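Long-range contacts in fatty acid synthase 1, isoform A (Drosophila melanogaster, PDB 6FN6), which probably carries out de novo synthesis of long-chain saturated fatty acids from acetyl-CoA, malonyl-CoA and NADPH, its reducing and dehydrating region being the part crystallised: residues L712-S717 against F736-S741; R764-E769 against S789-Q794; L783-L788 against L807-F812. One frame throughout, in Å; residues are numbered along the deposited sequence.

Interaction 1 (L712-S717 against F736-S741); sequences LIHAGS and FTTVGS
Thr738 has the most surface buried in this contact, and both its hydroxyl and its carbonyl grip the turn that follows strand 710-713. OG1 of Thr738 lies 3.0 Å from ND1 of His714, at the edge of the imidazole and near its plane, in a hydrogen bond that either partner could donate. The same oxygen takes a weak bond from Ala715 N. With chi1 at 50°, OG1 sits between the backbone N and the carbonyl carbon of its own residue, while CG2 reaches the ring edge in plane, 3.7 Å from His714 ND1. Gly716 N meets Thr738 O almost head-on at 2.9 Å. NE2 of His714 is bonded to Ser796 OG, so both ring nitrogens are engaged and the rotation of the ring is fixed.

Further back, Leu712 and Phe736 form a parallel beta bridge, and Ile713 N donates to Phe736 O at 2.8 Å. The two side chains cross at about a right angle: Leu712 CG stands anti to the backbone N (chi1 174°), and CD1 touches Phe736 CB at 3.7 Å, while the phenyl ring leads away toward Asn759 and Val781. On the other face of the sheet, Ile713 and Thr737 pack against helix 719-731.

The strands are the two arms of a beta-alpha-beta crossover, with Gly716 in a glycine-rich turn consistent with a Rossmann-type GxGxxG motif. Where the regular pairing ends, Thr738 holds the turn through its hydroxyl and carbonyl, and a hydroxyl that can donate or accept a hydrogen bond would suit either tautomer of His714.

Interaction 2 (R764-E769 against S789-Q794); sequences RDTSFE and SEEKLQ
OD1 of Asp765, a residue whose backbone lies against Lys792, is gripped twice by Ser767. Ser767 N donates to this Asp765 OD1 at 2.9 Å from well above the carboxylate plane, and Ser767 OG donates to it at 2.7 Å on the syn side, closer to that plane; both donors come from the same face. The bond from Ser767 N caps the turn that leads into helix 768-775; the carbonyls of Arg764 and Asp765 face the other segment.

Lys792 contributes the largest share of the contact. Its chain is extended beyond CG and runs alongside those carbonyls: CG passes 4.1 Å from Asp765 O, and CE comes within 3.4 Å of Arg764 O. The ammonium group ends beside the same loop, where Ser763 O accepts a weak hydrogen bond from NZ.

Phe768 approaches the start of helix 791-797 edge-on. A chi1 of 65° puts CG between the backbone N and the carbonyl carbon, and the ring beyond it brings CZ to 3.5 Å from Lys792 O, which lies in the ring plane. The same oxygen accepts a hydrogen bond from Ser796 OG, and the ring makes an edge-to-face contact with His714. Thr766 supplies a methyl: CG2 lies 3.7 Å from Glu791 O and meets Glu791 CG at 4.0 Å, the two side chains crossing at about a right angle.

The contact thus joins the beginnings of two helices of the Rossmann-type subdomain near its surface, and Leu793 behind it packs on Met822 of the second subunit. Methylenes, a methyl and an aryl edge set against carbonyl oxygens dominate it, and the positive end of Lys792 probably complements the partial negative charge of the loop carbonyls.

Interaction 3 (L783-L788 against L807-F812); sequences LVLNSL and LEIGKF
Leu785 and Leu807 pair in register as parallel neighbours in the Rossmann-type sheet of the enoylreductase part, where strands 781-786 and 804-808 lie side by side. Three backbone bonds alternate along the pair. Leu807 N gives to Val784 O at 2.7 Å, Asn786 N to Leu807 O at 2.9 Å, and Ile809 N to Asn786 O at 2.9 Å, the last carrying the pairing one residue beyond strand 804-808.

Polar side chains occupy the face shared by Asn786 and Glu808, which lie side by side and point the same way with their flat groups 83° apart. ND2 of Asn786 donates to the syn lone pair of Glu808 OE1 at 2.8 Å, and weakly to Leu788 O. The other carboxylate oxygen, Glu808 OE2, accepts from Gly810 N at 2.9 Å on its anti side, a return made possible by the bend at chi2 (59°). Asn786 OD1 in turn accepts from Leu788 N at 3.0 Å, the donor standing above the amide plane, which makes an Asx turn. The buried carboxylate is therefore tied to both segments, and Leu793 of helix 791-797 packs on it as well as on Asn786. A leucine in place of Glu808 would probably leave Gly810 N without this acceptor and Asn786 ND2 with just the weak bond to Leu788 O among the two segments.

Apolar groups line the opposite face, where Leu785 and Ile809 also meet helix 719-731. Leu783 CD2 lies 4.2 Å from Leu807 CD1, the two chains crossing obliquely, while Leu785 and Ile809 cross at about a right angle: Leu785 CD1 rests 3.9 Å from Ile809 CG2.

Overall arrangement
Interactions 1 and 3 belong to one parallel sheet, since strands 710-713 and 781-786 are neighbours in it: Leu712 N and O each lie 2.9 Å from a backbone partner, Leu783 O and Leu785 N. Interaction 2 lies where the strands end. Phe768, whose ring meets His714, has its CB 3.6 Å from Thr738 CG2 of interaction 1, and Glu790 CG lies 3.5 Å from Phe812 CE2 of interaction 3. The three centres are about 12 Å apart in every pairing. Together they join the turns following the strands, including the glycine-rich one that probably serves nucleotide binding, and all lie away from the predicted dehydratase residues His24 and Asp175.

Interaction 1 (L712-S717 against F736-S741)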
ATOM      1  N   LEU A 712       9.506  -1.450 -18.125  1.00 49.14           N
ATOM      2  CA  LEU A 712      10.671  -1.234 -17.277  1.00 49.62           C
ATOM      3  C   LEU A 712      11.120  -2.557 -16.679  1.00 48.18           C
ATOM      4  O   LEU A 712      10.448  -3.108 -15.806  1.00 46.88           O
ATOM      5  CB  LEU A 712      10.356  -0.231 -16.164  1.00 49.37           C
ATOM      6  CG  LEU A 712      11.456  -0.010 -15.119  1.00 46.88           C
ATOM      7  CD1 LEU A 712      12.725   0.520 -15.766  1.00 48.24           C
ATOM      8  CD2 LEU A 712      10.979   0.930 -14.022  1.00 46.12           C
ATOM      9  N   ILE A 713      12.248  -3.066 -17.166  1.00 53.50           N
ATOM     10  CA  ILE A 713      12.815  -4.315 -16.669  1.00 50.02           C
ATOM     11  C   ILE A 713      13.962  -4.013 -15.715  1.00 50.14           C
ATOM     12  O   ILE A 713      15.055  -3.640 -16.146  1.00 49.70           O
ATOM     13  CB  ILE A 713      13.319  -5.221 -17.813  1.00 52.08           C
ATOM     14  CG1 ILE A 713      12.311  -5.285 -18.964  1.00 55.82           C
ATOM     15  CG2 ILE A 713      13.644  -6.609 -17.284  1.00 49.68           C
ATOM     16  CD1 ILE A 713      11.028  -5.992 -18.628  1.00 56.62           C
ATOM     17  N   HIS A 714      13.718  -4.171 -14.420  1.00 45.33           N
ATOM     18  CA  HIS A 714      14.769  -3.983 -13.430  1.00 44.96           C
ATOM     19  C   HIS A 714      15.744  -5.156 -13.467  1.00 45.00           C
ATOM     20  O   HIS A 714      15.407  -6.238 -13.950  1.00 44.86           O
ATOM     21  CB  HIS A 714      14.173  -3.835 -12.029  1.00 43.52           C
ATOM     22  CG  HIS A 714      13.692  -2.452 -11.718  1.00 43.67           C
ATOM     23  ND1 HIS A 714      14.368  -1.320 -12.122  1.00 44.86           N
ATOM     24  CD2 HIS A 714      12.605  -2.017 -11.039  1.00 42.88           C
ATOM     25  CE1 HIS A 714      13.718  -0.250 -11.706  1.00 44.75           C
ATOM     26  NE2 HIS A 714      12.643  -0.645 -11.046  1.00 43.56           N
ATOM     27  N   ALA A 715      16.958  -4.926 -12.974  1.00 67.20           N
ATOM     28  CA  ALA A 715      17.997  -5.951 -12.951  1.00 69.38           C
ATOM     29  C   ALA A 715      18.216  -6.520 -14.345  1.00 71.10           C
ATOM     30  O   ALA A 715      18.135  -7.730 -14.553  1.00 71.49           O
ATOM     31  CB  ALA A 715      17.628  -7.061 -11.975  1.00 66.56           C
ATOM     32  N   GLY A 716      18.506  -5.636 -15.294  1.00 48.22           N
ATOM     33  CA  GLY A 716      18.640  -6.024 -16.685  1.00 49.63           C
ATOM     34  C   GLY A 716      19.608  -7.161 -16.937  1.00 52.98           C
ATOM     35  O   GLY A 716      19.268  -8.136 -17.607  1.00 51.87           O
ATOM     36  N   SER A 717      20.816  -7.046 -16.393  1.00 76.86           N
ATOM     37  CA  SER A 717      21.861  -8.033 -16.645  1.00 79.28           C
ATOM     38  C   SER A 717      21.808  -9.194 -15.658  1.00 68.72           C
ATOM     39  O   SER A 717      22.834  -9.785 -15.324  1.00 68.82           O
ATOM     40  CB  SER A 717      23.236  -7.367 -16.590  1.00 84.25           C
ATOM     41  OG  SER A 717      23.676  -7.206 -15.253  1.00 81.76           O
ATOM     42  N   PHE A 736      13.071  -0.129 -20.978  1.00 53.94           N
ATOM     43  CA  PHE A 736      13.912   0.582 -20.025  1.00 53.46           C
ATOM     44  C   PHE A 736      14.492  -0.446 -19.051  1.00 52.16           C
ATOM     45  O   PHE A 736      13.828  -1.426 -18.716  1.00 51.03           O
ATOM     46  CB  PHE A 736      13.112   1.650 -19.275  1.00 52.68           C
ATOM     47  CG  PHE A 736      12.638   2.777 -20.150  1.00 54.00           C
ATOM     48  CD1 PHE A 736      13.425   3.902 -20.339  1.00 56.80           C
ATOM     49  CD2 PHE A 736      11.407   2.712 -20.786  1.00 55.14           C
ATOM     50  CE1 PHE A 736      12.992   4.942 -21.148  1.00 58.86           C
ATOM     51  CE2 PHE A 736      10.972   3.749 -21.594  1.00 57.79           C
ATOM     52  CZ  PHE A 736      11.765   4.864 -21.775  1.00 58.52           C
ATOM     53  N   THR A 737      15.733  -0.246 -18.618  1.00 66.84           N
ATOM     54  CA  THR A 737      16.342  -1.164 -17.659  1.00 71.35           C
ATOM     55  C   THR A 737      17.250  -0.460 -16.664  1.00 69.14           C
ATOM     56  O   THR A 737      17.509   0.738 -16.771  1.00 70.31           O
ATOM     57  CB  THR A 737      17.176  -2.261 -18.361  1.00 76.67           C
ATOM     58  OG1 THR A 737      18.239  -1.658 -19.112  1.00 80.75           O
ATOM     59  CG2 THR A 737      16.307  -3.084 -19.282  1.00 79.15           C
ATOM     60  N   THR A 738      17.721  -1.232 -15.690  1.00 61.26           N
ATOM     61  CA  THR A 738      18.676  -0.748 -14.706  1.00 59.48           C
ATOM     62  C   THR A 738      19.780  -1.787 -14.510  1.00 62.54           C
ATOM     63  O   THR A 738      19.579  -2.974 -14.771  1.00 61.61           O
ATOM     64  CB  THR A 738      17.991  -0.442 -13.364  1.00 56.67           C
ATOM     65  OG1 THR A 738      17.187  -1.558 -12.963  1.00 55.32           O
ATOM     66  CG2 THR A 738      17.110   0.794 -13.493  1.00 55.01           C
ATOM     67  N   VAL A 739      20.944  -1.334 -14.054  1.00 55.44           N
ATOM     68  CA  VAL A 739      22.098  -2.212 -13.875  1.00 60.53           C
ATOM     69  C   VAL A 739      22.841  -1.870 -12.590  1.00 61.63           C
ATOM     70  O   VAL A 739      22.774  -0.742 -12.102  1.00 60.91           O
ATOM     71  CB  VAL A 739      23.054  -2.132 -15.077  1.00 68.41           C
ATOM     72  CG1 VAL A 739      22.404  -2.724 -16.316  1.00 72.06           C
ATOM     73  CG2 VAL A 739      23.488  -0.689 -15.323  1.00 70.84           C
ATOM     74  N   GLY A 740      23.539  -2.861 -12.043  1.00 70.02           N
ATOM     75  CA  GLY A 740      24.259  -2.695 -10.793  1.00 71.49           C
ATOM     76  C   GLY A 740      25.631  -2.054 -10.906  1.00 72.78           C
ATOM     77  O   GLY A 740      26.174  -1.586  -9.907  1.00 73.94           O
ATOM     78  N   SER A 741      26.193  -2.006 -12.110  1.00 68.14           N
ATOM     79  CA  SER A 741      27.544  -1.476 -12.274  1.00 72.28           C
ATOM     80  C   SER A 741      27.901  -1.124 -13.716  1.00 77.05           C
ATOM     81  O   SER A 741      27.122  -1.353 -14.644  1.00 74.60           O
ATOM     82  CB  SER A 741      28.565  -2.485 -11.746  1.00 74.85           C
ATOM     83  OG  SER A 741      28.549  -3.673 -12.518  1.00 75.60           O
TER

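Interaction 2 (R764-E769 against S789-Q794)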
ATOM      1  N   ARG A 764      21.198   0.688  -8.161  1.00 52.69           N
ATOM      2  CA  ARG A 764      21.687   0.889  -6.801  1.00 55.71           C
ATOM      3  C   ARG A 764      20.870   1.945  -6.059  1.00 51.79           C
ATOM      4  O   ARG A 764      20.820   1.941  -4.830  1.00 51.04           O
ATOM      5  CB  ARG A 764      23.164   1.298  -6.801  1.00 62.44           C
ATOM      6  CG  ARG A 764      24.146   0.158  -7.016  1.00 65.83           C
ATOM      7  CD  ARG A 764      25.533   0.692  -7.347  1.00 71.19           C
ATOM      8  NE  ARG A 764      25.609   1.274  -8.685  1.00 77.27           N
ATOM      9  CZ  ARG A 764      26.709   1.811  -9.208  1.00 82.97           C
ATOM     10  NH1 ARG A 764      27.835   1.853  -8.507  1.00 83.16           N
ATOM     11  NH2 ARG A 764      26.682   2.314 -10.434  1.00 87.62           N
ATOM     12  N   ASP A 765      20.236   2.847  -6.806  1.00 56.80           N
ATOM     13  CA  ASP A 765      19.484   3.943  -6.205  1.00 54.61           C
ATOM     14  C   ASP A 765      18.116   4.107  -6.866  1.00 53.51           C
ATOM     15  O   ASP A 765      17.655   3.219  -7.585  1.00 53.54           O
ATOM     16  CB  ASP A 765      20.283   5.251  -6.295  1.00 55.99           C
ATOM     17  CG  ASP A 765      20.557   5.685  -7.732  1.00 55.95           C
ATOM     18  OD1 ASP A 765      19.853   5.226  -8.657  1.00 55.14           O
ATOM     19  OD2 ASP A 765      21.479   6.502  -7.936  1.00 58.93           O
ATOM     20  N   THR A 766      17.461   5.231  -6.583  1.00 47.28           N
ATOM     21  CA  THR A 766      16.142   5.537  -7.133  1.00 46.84           C
ATOM     22  C   THR A 766      16.206   6.454  -8.355  1.00 48.16           C
ATOM     23  O   THR A 766      15.170   6.890  -8.860  1.00 48.06           O
ATOM     24  CB  THR A 766      15.242   6.200  -6.073  1.00 46.26           C
ATOM     25  OG1 THR A 766      15.913   7.337  -5.512  1.00 47.34           O
ATOM     26  CG2 THR A 766      14.898   5.221  -4.976  1.00 44.91           C
ATOM     27  N   SER A 767      17.416   6.758  -8.818  1.00 56.36           N
ATOM     28  CA  SER A 767      17.605   7.713  -9.911  1.00 57.33           C
ATOM     29  C   SER A 767      16.811   7.334 -11.157  1.00 56.53           C
ATOM     30  O   SER A 767      16.413   8.207 -11.929  1.00 59.39           O
ATOM     31  CB  SER A 767      19.089   7.832 -10.266  1.00 56.89           C
ATOM     32  OG  SER A 767      19.542   6.684 -10.961  1.00 55.97           O
ATOM     33  N   PHE A 768      16.568   6.041 -11.344  1.00 52.27           N
ATOM     34  CA  PHE A 768      15.900   5.565 -12.552  1.00 52.99           C
ATOM     35  C   PHE A 768      14.492   6.141 -12.691  1.00 55.76           C
ATOM     36  O   PHE A 768      13.947   6.204 -13.793  1.00 56.90           O
ATOM     37  CB  PHE A 768      15.846   4.035 -12.570  1.00 51.61           C
ATOM     38  CG  PHE A 768      15.015   3.439 -11.470  1.00 51.31           C
ATOM     39  CD1 PHE A 768      13.640   3.328 -11.599  1.00 49.89           C
ATOM     40  CD2 PHE A 768      15.614   2.976 -10.310  1.00 50.03           C
ATOM     41  CE1 PHE A 768      12.878   2.777 -10.587  1.00 47.80           C
ATOM     42  CE2 PHE A 768      14.858   2.422  -9.296  1.00 48.40           C
ATOM     43  CZ  PHE A 768      13.490   2.320  -9.434  1.00 47.34           C
ATOM     44  N   GLU A 769      13.904   6.564 -11.576  1.00 59.32           N
ATOM     45  CA  GLU A 769      12.582   7.177 -11.606  1.00 57.87           C
ATOM     46  C   GLU A 769      12.598   8.447 -12.453  1.00 58.46           C
ATOM     47  O   GLU A 769      11.761   8.622 -13.340  1.00 56.20           O
ATOM     48  CB  GLU A 769      12.103   7.490 -10.186  1.00 57.58           C
ATOM     49  CG  GLU A 769      10.707   8.086 -10.118  1.00 57.18           C
ATOM     50  CD  GLU A 769      10.310   8.470  -8.707  1.00 57.04           C
ATOM     51  OE1 GLU A 769      10.903   7.922  -7.752  1.00 57.35           O
ATOM     52  OE2 GLU A 769       9.413   9.324  -8.551  1.00 57.12           O
ATOM     53  N   SER A 789      13.118  -3.727  -4.089  1.00 45.33           N
ATOM     54  CA  SER A 789      12.251  -3.623  -2.921  1.00 44.69           C
ATOM     55  C   SER A 789      12.365  -2.276  -2.215  1.00 46.46           C
ATOM     56  O   SER A 789      13.282  -1.497  -2.477  1.00 46.77           O
ATOM     57  CB  SER A 789      12.572  -4.747  -1.932  1.00 43.68           C
ATOM     58  OG  SER A 789      13.891  -4.626  -1.437  1.00 44.91           O
ATOM     59  N   GLU A 790      11.419  -2.026  -1.313  1.00 52.62           N
ATOM     60  CA  GLU A 790      11.393  -0.813  -0.502  1.00 54.77           C
ATOM     61  C   GLU A 790      11.403   0.452  -1.374  1.00 58.12           C
ATOM     62  O   GLU A 790      10.671   0.519  -2.364  1.00 57.54           O
ATOM     63  CB  GLU A 790      12.567  -0.828   0.479  1.00 53.91           C
ATOM     64  CG  GLU A 790      12.502  -2.001   1.453  1.00 53.64           C
ATOM     65  CD  GLU A 790      13.670  -2.041   2.420  1.00 52.58           C
ATOM     66  OE1 GLU A 790      13.442  -1.843   3.630  1.00 51.31           O
ATOM     67  OE2 GLU A 790      14.811  -2.277   1.971  1.00 51.66           O
ATOM     68  N   GLU A 791      12.207   1.451  -1.013  1.00 64.35           N
ATOM     69  CA  GLU A 791      12.143   2.758  -1.670  1.00 68.15           C
ATOM     70  C   GLU A 791      12.271   2.634  -3.189  1.00 64.65           C
ATOM     71  O   GLU A 791      11.764   3.473  -3.933  1.00 63.57           O
ATOM     72  CB  GLU A 791      13.228   3.700  -1.123  1.00 73.49           C
ATOM     73  CG  GLU A 791      14.668   3.332  -1.484  1.00 80.03           C
ATOM     74  CD  GLU A 791      15.211   2.172  -0.669  1.00 83.28           C
ATOM     75  OE1 GLU A 791      14.586   1.806   0.350  1.00 82.88           O
ATOM     76  OE2 GLU A 791      16.270   1.627  -1.050  1.00 85.29           O
ATOM     77  N   LYS A 792      12.939   1.579  -3.644  1.00 55.09           N
ATOM     78  CA  LYS A 792      13.102   1.341  -5.071  1.00 53.05           C
ATOM     79  C   LYS A 792      11.826   0.769  -5.681  1.00 49.88           C
ATOM     80  O   LYS A 792      11.606   0.882  -6.887  1.00 48.61           O
ATOM     81  CB  LYS A 792      14.275   0.394  -5.330  1.00 54.81           C
ATOM     82  CG  LYS A 792      15.626   0.933  -4.883  1.00 58.89           C
ATOM     83  CD  LYS A 792      16.710  -0.129  -4.996  1.00 63.35           C
ATOM     84  CE  LYS A 792      17.957   0.262  -4.218  1.00 67.76           C
ATOM     85  NZ  LYS A 792      18.932  -0.863  -4.111  1.00 68.52           N
ATOM     86  N   LEU A 793      10.990   0.147  -4.853  1.00 54.43           N
ATOM     87  CA  LEU A 793       9.710  -0.377  -5.322  1.00 52.22           C
ATOM     88  C   LEU A 793       8.703   0.757  -5.478  1.00 53.55           C
ATOM     89  O   LEU A 793       8.059   0.886  -6.518  1.00 57.34           O
ATOM     90  CB  LEU A 793       9.170  -1.438  -4.357  1.00 50.29           C
ATOM     91  CG  LEU A 793       7.962  -2.257  -4.833  1.00 46.27           C
ATOM     92  CD1 LEU A 793       7.944  -3.616  -4.165  1.00 44.00           C
ATOM     93  CD2 LEU A 793       6.642  -1.547  -4.565  1.00 46.83           C
ATOM     94  N   GLN A 794       8.568   1.574  -4.438  1.00 39.70           N
ATOM     95  CA  GLN A 794       7.659   2.712  -4.477  1.00 47.59           C
ATOM     96  C   GLN A 794       8.056   3.665  -5.603  1.00 46.25           C
ATOM     97  O   GLN A 794       7.202   4.313  -6.213  1.00 43.94           O
ATOM     98  CB  GLN A 794       7.640   3.441  -3.131  1.00 60.29           C
ATOM     99  CG  GLN A 794       6.663   2.850  -2.117  1.00 69.65           C
ATOM    100  CD  GLN A 794       5.204   3.078  -2.499  1.00 75.40           C
ATOM    101  OE1 GLN A 794       4.905   3.569  -3.587  1.00 76.60           O
ATOM    102  NE2 GLN A 794       4.292   2.726  -1.599  1.00 76.61           N
TER

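Interaction 3 (L783-L788 against L807-F812)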
ATOM      1  N   LEU A 783       4.234  -1.439 -18.376  1.00 48.49           N
ATOM      2  CA  LEU A 783       4.507  -2.565 -17.493  1.00 47.17           C
ATOM      3  C   LEU A 783       5.801  -2.351 -16.727  1.00 46.42           C
ATOM      4  O   LEU A 783       6.733  -1.714 -17.219  1.00 47.22           O
ATOM      5  CB  LEU A 783       4.600  -3.878 -18.274  1.00 47.70           C
ATOM      6  CG  LEU A 783       3.498  -4.216 -19.275  1.00 48.88           C
ATOM      7  CD1 LEU A 783       4.015  -4.034 -20.692  1.00 50.64           C
ATOM      8  CD2 LEU A 783       2.987  -5.629 -19.062  1.00 48.39           C
ATOM      9  N   VAL A 784       5.847  -2.901 -15.518  1.00 45.00           N
ATOM     10  CA  VAL A 784       7.062  -2.912 -14.722  1.00 44.31           C
ATOM     11  C   VAL A 784       7.295  -4.332 -14.232  1.00 43.39           C
ATOM     12  O   VAL A 784       6.441  -4.916 -13.564  1.00 42.52           O
ATOM     13  CB  VAL A 784       6.977  -1.927 -13.539  1.00 43.55           C
ATOM     14  CG1 VAL A 784       8.262  -1.955 -12.717  1.00 43.01           C
ATOM     15  CG2 VAL A 784       6.691  -0.521 -14.038  1.00 44.51           C
ATOM     16  N   LEU A 785       8.451  -4.888 -14.580  1.00 43.70           N
ATOM     17  CA  LEU A 785       8.875  -6.172 -14.040  1.00 42.85           C
ATOM     18  C   LEU A 785       9.879  -5.904 -12.931  1.00 42.08           C
ATOM     19  O   LEU A 785      11.039  -5.591 -13.198  1.00 42.71           O
ATOM     20  CB  LEU A 785       9.489  -7.054 -15.127  1.00 43.82           C
ATOM     21  CG  LEU A 785       9.882  -8.471 -14.701  1.00 44.43           C
ATOM     22  CD1 LEU A 785       8.655  -9.283 -14.295  1.00 43.00           C
ATOM     23  CD2 LEU A 785      10.652  -9.169 -15.812  1.00 46.36           C
ATOM     24  N   ASN A 786       9.427  -6.023 -11.687  1.00 44.37           N
ATOM     25  CA  ASN A 786      10.214  -5.579 -10.541  1.00 40.56           C
ATOM     26  C   ASN A 786      10.747  -6.728  -9.678  1.00 39.87           C
ATOM     27  O   ASN A 786      10.011  -7.655  -9.329  1.00 38.58           O
ATOM     28  CB  ASN A 786       9.371  -4.647  -9.670  1.00 39.78           C
ATOM     29  CG  ASN A 786      10.162  -4.043  -8.532  1.00 39.41           C
ATOM     30  OD1 ASN A 786      11.288  -3.583  -8.720  1.00 40.06           O
ATOM     31  ND2 ASN A 786       9.578  -4.042  -7.340  1.00 38.54           N
ATOM     32  N   SER A 787      12.033  -6.648  -9.344  1.00 49.34           N
ATOM     33  CA  SER A 787      12.651  -7.544  -8.371  1.00 49.22           C
ATOM     34  C   SER A 787      13.348  -6.727  -7.280  1.00 50.61           C
ATOM     35  O   SER A 787      14.037  -7.280  -6.424  1.00 51.63           O
ATOM     36  CB  SER A 787      13.648  -8.490  -9.044  1.00 50.71           C
ATOM     37  OG  SER A 787      14.639  -7.770  -9.756  1.00 52.91           O
ATOM     38  N   LEU A 788      13.180  -5.409  -7.335  1.00 44.78           N
ATOM     39  CA  LEU A 788      13.719  -4.507  -6.320  1.00 42.57           C
ATOM     40  C   LEU A 788      12.704  -4.348  -5.190  1.00 41.07           C
ATOM     41  O   LEU A 788      11.557  -4.783  -5.318  1.00 39.74           O
ATOM     42  CB  LEU A 788      14.058  -3.145  -6.938  1.00 41.89           C
ATOM     43  CG  LEU A 788      15.445  -2.989  -7.573  1.00 41.37           C
ATOM     44  CD1 LEU A 788      15.808  -4.176  -8.458  1.00 41.52           C
ATOM     45  CD2 LEU A 788      15.507  -1.700  -8.372  1.00 42.57           C
ATOM     46  N   LEU A 807       4.287  -5.911 -12.210  1.00 50.42           N
ATOM     47  CA  LEU A 807       4.578  -7.337 -12.133  1.00 50.64           C
ATOM     48  C   LEU A 807       5.672  -7.600 -11.109  1.00 48.58           C
ATOM     49  O   LEU A 807       6.857  -7.436 -11.402  1.00 49.63           O
ATOM     50  CB  LEU A 807       4.997  -7.863 -13.506  1.00 48.95           C
ATOM     51  CG  LEU A 807       4.068  -7.477 -14.657  1.00 48.88           C
ATOM     52  CD1 LEU A 807       4.678  -7.859 -15.994  1.00 49.40           C
ATOM     53  CD2 LEU A 807       2.706  -8.125 -14.484  1.00 47.92           C
ATOM     54  N   GLU A 808       5.274  -8.002  -9.906  1.00 38.56           N
ATOM     55  CA  GLU A 808       6.233  -8.218  -8.829  1.00 38.47           C
ATOM     56  C   GLU A 808       6.740  -9.657  -8.840  1.00 37.96           C
ATOM     57  O   GLU A 808       5.955 -10.604  -8.809  1.00 38.77           O
ATOM     58  CB  GLU A 808       5.603  -7.892  -7.472  1.00 43.37           C
ATOM     59  CG  GLU A 808       6.573  -7.967  -6.303  1.00 50.60           C
ATOM     60  CD  GLU A 808       7.753  -7.026  -6.461  1.00 56.97           C
ATOM     61  OE1 GLU A 808       7.536  -5.858  -6.843  1.00 60.42           O
ATOM     62  OE2 GLU A 808       8.898  -7.454  -6.209  1.00 58.20           O
ATOM     63  N   ILE A 809       8.059  -9.810  -8.891  1.00 46.74           N
ATOM     64  CA  ILE A 809       8.678 -11.130  -8.826  1.00 47.05           C
ATOM     65  C   ILE A 809       9.676 -11.195  -7.670  1.00 46.76           C
ATOM     66  O   ILE A 809      10.400 -12.178  -7.524  1.00 45.45           O
ATOM     67  CB  ILE A 809       9.349 -11.492 -10.163  1.00 47.57           C
ATOM     68  CG1 ILE A 809      10.381 -10.432 -10.557  1.00 49.09           C
ATOM     69  CG2 ILE A 809       8.294 -11.645 -11.249  1.00 46.21           C
ATOM     70  CD1 ILE A 809      11.254 -10.836 -11.725  1.00 48.61           C
ATOM     71  N   GLY A 810       9.707 -10.140  -6.858  1.00 49.90           N
ATOM     72  CA  GLY A 810      10.498 -10.118  -5.641  1.00 50.27           C
ATOM     73  C   GLY A 810       9.693 -10.703  -4.496  1.00 51.90           C
ATOM     74  O   GLY A 810       8.547 -11.103  -4.699  1.00 52.62           O
ATOM     75  N   LYS A 811      10.280 -10.768  -3.303  1.00 42.23           N
ATOM     76  CA  LYS A 811       9.611 -11.409  -2.174  1.00 45.76           C
ATOM     77  C   LYS A 811       9.659 -10.587  -0.888  1.00 43.83           C
ATOM     78  O   LYS A 811       8.851 -10.807   0.014  1.00 40.19           O
ATOM     79  CB  LYS A 811      10.232 -12.783  -1.915  1.00 52.12           C
ATOM     80  CG  LYS A 811      10.092 -13.760  -3.077  1.00 59.68           C
ATOM     81  CD  LYS A 811       8.636 -14.094  -3.363  1.00 64.55           C
ATOM     82  CE  LYS A 811       8.508 -15.051  -4.534  1.00 69.50           C
ATOM     83  NZ  LYS A 811       9.050 -16.397  -4.215  1.00 72.33           N
ATOM     84  N   PHE A 812      10.585  -9.638  -0.803  1.00 45.09           N
ATOM     85  CA  PHE A 812      10.778  -8.889   0.434  1.00 47.44           C
ATOM     86  C   PHE A 812       9.509  -8.184   0.903  1.00 43.36           C
ATOM     87  O   PHE A 812       8.952  -8.524   1.947  1.00 43.31           O
ATOM     88  CB  PHE A 812      11.889  -7.854   0.276  1.00 56.10           C
ATOM     89  CG  PHE A 812      12.165  -7.078   1.531  1.00 61.70           C
ATOM     90  CD1 PHE A 812      12.981  -7.602   2.519  1.00 63.13           C
ATOM     91  CD2 PHE A 812      11.597  -5.831   1.729  1.00 63.59           C
ATOM     92  CE1 PHE A 812      13.232  -6.894   3.677  1.00 63.65           C
ATOM     93  CE2 PHE A 812      11.846  -5.117   2.886  1.00 63.85           C
ATOM     94  CZ  PHE A 812      12.666  -5.652   3.862  1.00 63.73           C
TER